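Local coordinates for kappa-carrageenase (Pseudoalteromonas carrageenovora, PDB 1DYP), which cleaves beta-1,4 linkages between D-galactose 4-sulfate and 3,6-anhydro-D-galactose within kappa-carrageenan chains, through its family 16 glycoside hydrolase catalytic domain, at residues G112-T122 / R223-R234. The protein carries 1 engineered substitution. Residues are numbered along the deposited sequence; the frame is centred on the assembly and turned at random.
Sequences GVSPAFWMYST and RQMNLTLSQGLR
Val113 to Tyr120 pair with Asn226 to Leu233 in antiparallel fashion, with 161° between the N-to-C directions of the two strand segments; Ser114, Ala116, Trp118 and Tyr120 form the hydrogen-bonded pairs with Gly232, Ser230, Thr228 and Asn226. The bonding continues past the strand, Arg234 N reaching Gly112 O at 2.9 Å. Alternation along the strands then sorts the side chains on to two faces. On the mostly apolar one, the Phe117 ring meets both leucines, CE1 lying 3.6 Å from Leu227 CD1 and CD1 against Leu229 CD2, while Gln231 NE2 bonds to Thr59. Strand 258-270 packs on Leu227, so this face looks into the core of the family 16 beta-sandwich, while the face with Ser114, Trp118 and Tyr120 looks toward the tunnel-shaped active site. There Trp118, its CG held between backbone N and carbonyl carbon (chi1 55°), turns its indole over the neighbouring strand: Thr228 CB sits above the five-membered ring in a CH-pi contact, and NE1 donates to Ser230 OG at 2.9 Å. The same indole touches the nucleophile Glu137 and Asp139. Tyr120 places its ring edge against Thr228 OG1, its hydroxyl bonding to Glu36. Back toward Gly112, Ser114 CB lies over one face of the guanidinium of Arg234, a residue important for substrate recognition; NE bonds to Gln145. Past Tyr120, Arg223 bridges two residues, NE to Ser121 OG at 3.1 Å in the guanidinium plane and NH2 to Thr122 O at 3.0 Å. A leucine in its place would probably cost Ser121 OG and Thr122 O these donors, letting 112-122 hold less firmly here.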
ATOM      1  N   GLY A 112      -7.743 -13.036  -5.028  1.00  6.82           N
ATOM      2  CA  GLY A 112      -8.850 -12.097  -5.054  1.00  6.33           C
ATOM      3  C   GLY A 112      -8.587 -10.758  -4.395  1.00  6.22           C
ATOM      4  O   GLY A 112      -9.154  -9.748  -4.812  1.00  6.25           O
ATOM      5  N   VAL A 113      -7.746 -10.737  -3.365  1.00  6.20           N
ATOM      6  CA  VAL A 113      -7.442  -9.487  -2.669  1.00  6.06           C
ATOM      7  C   VAL A 113      -5.974  -9.362  -2.309  1.00  5.94           C
ATOM      8  O   VAL A 113      -5.259 -10.361  -2.182  1.00  6.27           O
ATOM      9  CB  VAL A 113      -8.259  -9.333  -1.362  1.00  6.02           C
ATOM     10  CG1 VAL A 113      -9.750  -9.341  -1.678  1.00  6.15           C
ATOM     11  CG2 VAL A 113      -7.905 -10.443  -0.382  1.00  6.46           C
ATOM     12  N   SER A 114      -5.535  -8.121  -2.126  1.00  5.84           N
ATOM     13  CA  SER A 114      -4.154  -7.847  -1.781  1.00  5.81           C
ATOM     14  C   SER A 114      -3.977  -6.867  -0.630  1.00  5.89           C
ATOM     15  O   SER A 114      -4.157  -5.653  -0.796  1.00  5.75           O
ATOM     16  CB  SER A 114      -3.399  -7.315  -3.001  1.00  5.71           C
ATOM     17  OG  SER A 114      -2.062  -6.977  -2.659  1.00  5.78           O
ATOM     18  N   PRO A 115      -3.650  -7.386   0.563  1.00  5.97           N
ATOM     19  CA  PRO A 115      -3.433  -6.533   1.733  1.00  5.72           C
ATOM     20  C   PRO A 115      -2.192  -5.718   1.384  1.00  5.69           C
ATOM     21  O   PRO A 115      -1.237  -6.252   0.809  1.00  5.58           O
ATOM     22  CB  PRO A 115      -3.151  -7.535   2.847  1.00  5.85           C
ATOM     23  CG  PRO A 115      -3.958  -8.725   2.442  1.00  5.91           C
ATOM     24  CD  PRO A 115      -3.716  -8.806   0.951  1.00  5.79           C
ATOM     25  N   ALA A 116      -2.197  -4.437   1.724  1.00  5.41           N
ATOM     26  CA  ALA A 116      -1.063  -3.592   1.399  1.00  5.36           C
ATOM     27  C   ALA A 116      -0.717  -2.605   2.499  1.00  5.38           C
ATOM     28  O   ALA A 116      -1.593  -2.072   3.180  1.00  5.46           O
ATOM     29  CB  ALA A 116      -1.345  -2.827   0.102  1.00  5.41           C
ATOM     30  N   PHE A 117       0.582  -2.392   2.665  1.00  5.31           N
ATOM     31  CA  PHE A 117       1.121  -1.437   3.618  1.00  5.43           C
ATOM     32  C   PHE A 117       2.043  -0.649   2.703  1.00  5.52           C
ATOM     33  O   PHE A 117       3.001  -1.188   2.147  1.00  5.35           O
ATOM     34  CB  PHE A 117       1.891  -2.156   4.729  1.00  5.37           C
ATOM     35  CG  PHE A 117       2.577  -1.230   5.697  1.00  5.46           C
ATOM     36  CD1 PHE A 117       1.990  -0.026   6.082  1.00  5.45           C
ATOM     37  CD2 PHE A 117       3.803  -1.582   6.245  1.00  5.35           C
ATOM     38  CE1 PHE A 117       2.618   0.816   6.999  1.00  5.66           C
ATOM     39  CE2 PHE A 117       4.440  -0.753   7.162  1.00  5.66           C
ATOM     40  CZ  PHE A 117       3.848   0.450   7.541  1.00  5.49           C
ATOM     41  N   TRP A 118       1.733   0.626   2.526  1.00  5.75           N
ATOM     42  CA  TRP A 118       2.495   1.452   1.609  1.00  6.11           C
ATOM     43  C   TRP A 118       2.346   2.925   1.938  1.00  6.39           C
ATOM     44  O   TRP A 118       1.701   3.294   2.915  1.00  6.48           O
ATOM     45  CB  TRP A 118       1.994   1.185   0.184  1.00  6.54           C
ATOM     46  CG  TRP A 118       0.502   1.388   0.020  1.00  6.68           C
ATOM     47  CD1 TRP A 118      -0.492   0.793   0.742  1.00  6.96           C
ATOM     48  CD2 TRP A 118      -0.150   2.242  -0.929  1.00  6.76           C
ATOM     49  NE1 TRP A 118      -1.724   1.225   0.306  1.00  7.04           N
ATOM     50  CE2 TRP A 118      -1.542   2.115  -0.719  1.00  7.01           C
ATOM     51  CE3 TRP A 118       0.305   3.100  -1.936  1.00  6.86           C
ATOM     52  CZ2 TRP A 118      -2.484   2.816  -1.479  1.00  7.10           C
ATOM     53  CZ3 TRP A 118      -0.635   3.799  -2.696  1.00  7.21           C
ATOM     54  CH2 TRP A 118      -2.012   3.650  -2.460  1.00  7.19           C
HETATM   55  N   MSE A 119       2.966   3.762   1.124  1.00  6.43           N
HETATM   56  CA  MSE A 119       2.874   5.200   1.312  1.00  6.74           C
HETATM   57  C   MSE A 119       2.983   5.843  -0.057  1.00  6.94           C
HETATM   58  O   MSE A 119       3.709   5.359  -0.931  1.00  6.59           O
HETATM   59  CB  MSE A 119       3.975   5.706   2.256  1.00  7.26           C
HETATM   60  CG  MSE A 119       5.403   5.452   1.794  1.00  7.43           C
HETATM   61 SE   MSE A 119       6.696   5.834   3.187  1.00  7.59          SE
HETATM   62  CE  MSE A 119       6.788   4.063   3.971  1.00  8.24           C
ATOM     63  N   TYR A 120       2.241   6.921  -0.258  1.00  7.09           N
ATOM     64  CA  TYR A 120       2.269   7.586  -1.544  1.00  7.56           C
ATOM     65  C   TYR A 120       2.033   9.069  -1.400  1.00  7.96           C
ATOM     66  O   TYR A 120       1.408   9.527  -0.443  1.00  7.89           O
ATOM     67  CB  TYR A 120       1.219   6.981  -2.487  1.00  7.74           C
ATOM     68  CG  TYR A 120      -0.226   7.221  -2.096  1.00  8.03           C
ATOM     69  CD1 TYR A 120      -0.768   6.654  -0.940  1.00  8.07           C
ATOM     70  CD2 TYR A 120      -1.066   7.982  -2.911  1.00  8.20           C
ATOM     71  CE1 TYR A 120      -2.112   6.832  -0.613  1.00  8.30           C
ATOM     72  CE2 TYR A 120      -2.407   8.168  -2.592  1.00  8.52           C
ATOM     73  CZ  TYR A 120      -2.926   7.590  -1.447  1.00  8.37           C
ATOM     74  OH  TYR A 120      -4.261   7.762  -1.143  1.00  8.76           O
ATOM     75  N   SER A 121       2.543   9.811  -2.370  1.00  8.38           N
ATOM     76  CA  SER A 121       2.412  11.255  -2.383  1.00  8.93           C
ATOM     77  C   SER A 121       1.293  11.658  -3.319  1.00  9.46           C
ATOM     78  O   SER A 121       0.678  10.824  -3.982  1.00  9.22           O
ATOM     79  CB  SER A 121       3.706  11.890  -2.888  1.00  8.83           C
ATOM     80  OG  SER A 121       3.872  11.632  -4.276  1.00  8.73           O
ATOM     81  N   THR A 122       1.025  12.955  -3.345  1.00 10.24           N
ATOM     82  CA  THR A 122       0.036  13.500  -4.248  1.00 10.87           C
ATOM     83  C   THR A 122       0.818  13.578  -5.553  1.00 10.97           C
ATOM     84  O   THR A 122       2.045  13.449  -5.551  1.00 11.01           O
ATOM     85  CB  THR A 122      -0.363  14.914  -3.824  1.00 11.26           C
ATOM     86  OG1 THR A 122       0.820  15.659  -3.512  1.00 12.26           O
ATOM     87  CG2 THR A 122      -1.269  14.872  -2.606  1.00 11.55           C
ATOM     88  N   ARG A 223       9.676  12.507  -1.931  1.00  8.93           N
ATOM     89  CA  ARG A 223       8.486  13.327  -1.745  1.00  8.83           C
ATOM     90  C   ARG A 223       7.777  12.971  -0.446  1.00  8.81           C
ATOM     91  O   ARG A 223       8.045  11.932   0.158  1.00  8.76           O
ATOM     92  CB  ARG A 223       7.515  13.140  -2.914  1.00  9.05           C
ATOM     93  CG  ARG A 223       7.961  13.799  -4.206  1.00  9.16           C
ATOM     94  CD  ARG A 223       6.998  13.500  -5.341  1.00  9.05           C
ATOM     95  NE  ARG A 223       5.645  13.986  -5.074  1.00  9.58           N
ATOM     96  CZ  ARG A 223       5.281  15.264  -5.095  1.00  9.57           C
ATOM     97  NH1 ARG A 223       6.169  16.211  -5.370  1.00  9.86           N
ATOM     98  NH2 ARG A 223       4.019  15.595  -4.850  1.00  9.83           N
ATOM     99  N   GLN A 224       6.879  13.855  -0.019  1.00  8.67           N
ATOM    100  CA  GLN A 224       6.095  13.648   1.189  1.00  8.60           C
ATOM    101  C   GLN A 224       5.029  12.612   0.866  1.00  8.38           C
ATOM    102  O   GLN A 224       4.248  12.787  -0.073  1.00  8.32           O
ATOM    103  CB  GLN A 224       5.436  14.961   1.608  1.00  8.95           C
ATOM    104  CG  GLN A 224       6.403  15.987   2.166  1.00  9.58           C
ATOM    105  CD  GLN A 224       7.007  15.539   3.475  1.00  9.74           C
ATOM    106  OE1 GLN A 224       6.292  15.115   4.385  1.00  9.76           O
ATOM    107  NE2 GLN A 224       8.327  15.626   3.582  1.00 10.58           N
HETATM  108  N   MSE A 225       4.989  11.539   1.647  1.00  8.07           N
HETATM  109  CA  MSE A 225       4.036  10.468   1.399  1.00  8.03           C
HETATM  110  C   MSE A 225       3.172  10.136   2.608  1.00  7.57           C
HETATM  111  O   MSE A 225       3.637  10.179   3.746  1.00  7.62           O
HETATM  112  CB  MSE A 225       4.794   9.218   0.947  1.00  8.40           C
HETATM  113  CG  MSE A 225       5.680   9.463  -0.271  1.00  8.37           C
HETATM  114 SE   MSE A 225       6.899   8.012  -0.679  1.00  8.67          SE
HETATM  115  CE  MSE A 225       8.314   8.498   0.538  1.00  9.08           C
ATOM    116  N   ASN A 226       1.907   9.819   2.342  1.00  7.48           N
ATOM    117  CA  ASN A 226       0.958   9.448   3.390  1.00  7.29           C
ATOM    118  C   ASN A 226       1.054   7.952   3.628  1.00  7.12           C
ATOM    119  O   ASN A 226       0.966   7.165   2.688  1.00  7.13           O
ATOM    120  CB  ASN A 226      -0.479   9.793   2.984  1.00  7.86           C
ATOM    121  CG  ASN A 226      -0.677  11.272   2.750  1.00  8.09           C
ATOM    122  OD1 ASN A 226      -0.283  11.808   1.709  1.00  9.00           O
ATOM    123  ND2 ASN A 226      -1.279  11.948   3.723  1.00  8.20           N
ATOM    124  N   LEU A 227       1.232   7.563   4.887  1.00  6.70           N
ATOM    125  CA  LEU A 227       1.347   6.153   5.245  1.00  6.45           C
ATOM    126  C   LEU A 227      -0.029   5.510   5.140  1.00  6.53           C
ATOM    127  O   LEU A 227      -0.994   5.986   5.740  1.00  6.84           O
ATOM    128  CB  LEU A 227       1.890   6.018   6.661  1.00  6.41           C
ATOM    129  CG  LEU A 227       2.368   4.615   7.025  1.00  6.52           C
ATOM    130  CD1 LEU A 227       3.445   4.154   6.040  1.00  6.60           C
ATOM    131  CD2 LEU A 227       2.908   4.642   8.448  1.00  6.88           C
ATOM    132  N   THR A 228      -0.104   4.408   4.404  1.00  6.40           N
ATOM    133  CA  THR A 228      -1.385   3.765   4.164  1.00  6.35           C
ATOM    134  C   THR A 228      -1.459   2.254   4.361  1.00  6.16           C
ATOM    135  O   THR A 228      -0.522   1.519   4.063  1.00  6.15           O
ATOM    136  CB  THR A 228      -1.835   4.088   2.722  1.00  6.59           C
ATOM    137  OG1 THR A 228      -1.668   5.491   2.481  1.00  6.60           O
ATOM    138  CG2 THR A 228      -3.290   3.715   2.499  1.00  6.90           C
ATOM    139  N   LEU A 229      -2.598   1.814   4.881  1.00  6.08           N
ATOM    140  CA  LEU A 229      -2.897   0.401   5.072  1.00  6.07           C
ATOM    141  C   LEU A 229      -4.197   0.241   4.290  1.00  5.97           C
ATOM    142  O   LEU A 229      -5.154   0.986   4.508  1.00  5.98           O
ATOM    143  CB  LEU A 229      -3.118   0.086   6.553  1.00  6.11           C
ATOM    144  CG  LEU A 229      -1.854   0.128   7.419  1.00  6.34           C
ATOM    145  CD1 LEU A 229      -2.220   0.327   8.883  1.00  6.81           C
ATOM    146  CD2 LEU A 229      -1.064  -1.157   7.217  1.00  6.34           C
ATOM    147  N   SER A 230      -4.235  -0.699   3.356  1.00  5.87           N
ATOM    148  CA  SER A 230      -5.443  -0.874   2.564  1.00  6.10           C
ATOM    149  C   SER A 230      -5.470  -2.239   1.923  1.00  5.95           C
ATOM    150  O   SER A 230      -4.449  -2.907   1.827  1.00  6.08           O
ATOM    151  CB  SER A 230      -5.511   0.191   1.466  1.00  6.20           C
ATOM    152  OG  SER A 230      -4.418   0.060   0.570  1.00  6.97           O
ATOM    153  N   GLN A 231      -6.651  -2.655   1.488  1.00  5.75           N
ATOM    154  CA  GLN A 231      -6.781  -3.941   0.828  1.00  5.80           C
ATOM    155  C   GLN A 231      -7.409  -3.716  -0.538  1.00  5.94           C
ATOM    156  O   GLN A 231      -8.516  -3.187  -0.648  1.00  6.00           O
ATOM    157  CB  GLN A 231      -7.631  -4.893   1.667  1.00  6.07           C
ATOM    158  CG  GLN A 231      -7.738  -6.280   1.066  1.00  6.24           C
ATOM    159  CD  GLN A 231      -8.135  -7.321   2.084  1.00  6.75           C
ATOM    160  OE1 GLN A 231      -7.298  -7.807   2.849  1.00  7.38           O
ATOM    161  NE2 GLN A 231      -9.416  -7.663   2.110  1.00  6.56           N
ATOM    162  N   GLY A 232      -6.685  -4.103  -1.579  1.00  5.69           N
ATOM    163  CA  GLY A 232      -7.188  -3.920  -2.927  1.00  6.12           C
ATOM    164  C   GLY A 232      -7.727  -5.194  -3.540  1.00  6.04           C
ATOM    165  O   GLY A 232      -7.511  -6.287  -3.024  1.00  6.19           O
ATOM    166  N   LEU A 233      -8.429  -5.043  -4.656  1.00  6.18           N
ATOM    167  CA  LEU A 233      -9.012  -6.171  -5.372  1.00  6.43           C
ATOM    168  C   LEU A 233      -8.021  -6.644  -6.435  1.00  6.42           C
ATOM    169  O   LEU A 233      -7.261  -5.843  -6.991  1.00  6.33           O
ATOM    170  CB  LEU A 233     -10.325  -5.735  -6.028  1.00  6.83           C
ATOM    171  CG  LEU A 233     -11.322  -6.817  -6.439  1.00  7.36           C
ATOM    172  CD1 LEU A 233     -11.880  -7.528  -5.201  1.00  7.42           C
ATOM    173  CD2 LEU A 233     -12.451  -6.166  -7.232  1.00  7.63           C
ATOM    174  N   ARG A 234      -8.038  -7.943  -6.722  1.00  6.00           N
ATOM    175  CA  ARG A 234      -7.134  -8.527  -7.708  1.00  6.11           C
ATOM    176  C   ARG A 234      -7.820  -9.641  -8.488  1.00  6.16           C
ATOM    177  O   ARG A 234      -8.989  -9.950  -8.251  1.00  6.13           O
ATOM    178  CB  ARG A 234      -5.894  -9.103  -7.008  1.00  6.21           C
ATOM    179  CG  ARG A 234      -5.038  -8.076  -6.277  1.00  6.39           C
ATOM    180  CD  ARG A 234      -4.349  -7.130  -7.254  1.00  6.74           C
ATOM    181  NE  ARG A 234      -3.355  -6.273  -6.605  1.00  7.35           N
ATOM    182  CZ  ARG A 234      -3.618  -5.096  -6.049  1.00  7.41           C
ATOM    183  NH1 ARG A 234      -4.854  -4.616  -6.054  1.00  7.46           N
ATOM    184  NH2 ARG A 234      -2.636  -4.391  -5.499  1.00  7.82           N
TER
HETATM  185  O   HOH W   1      -1.179  10.808  -0.838  1.00 12.36           O
HETATM  186  O   HOH W   2       2.270  14.351  -0.944  1.00 18.02           O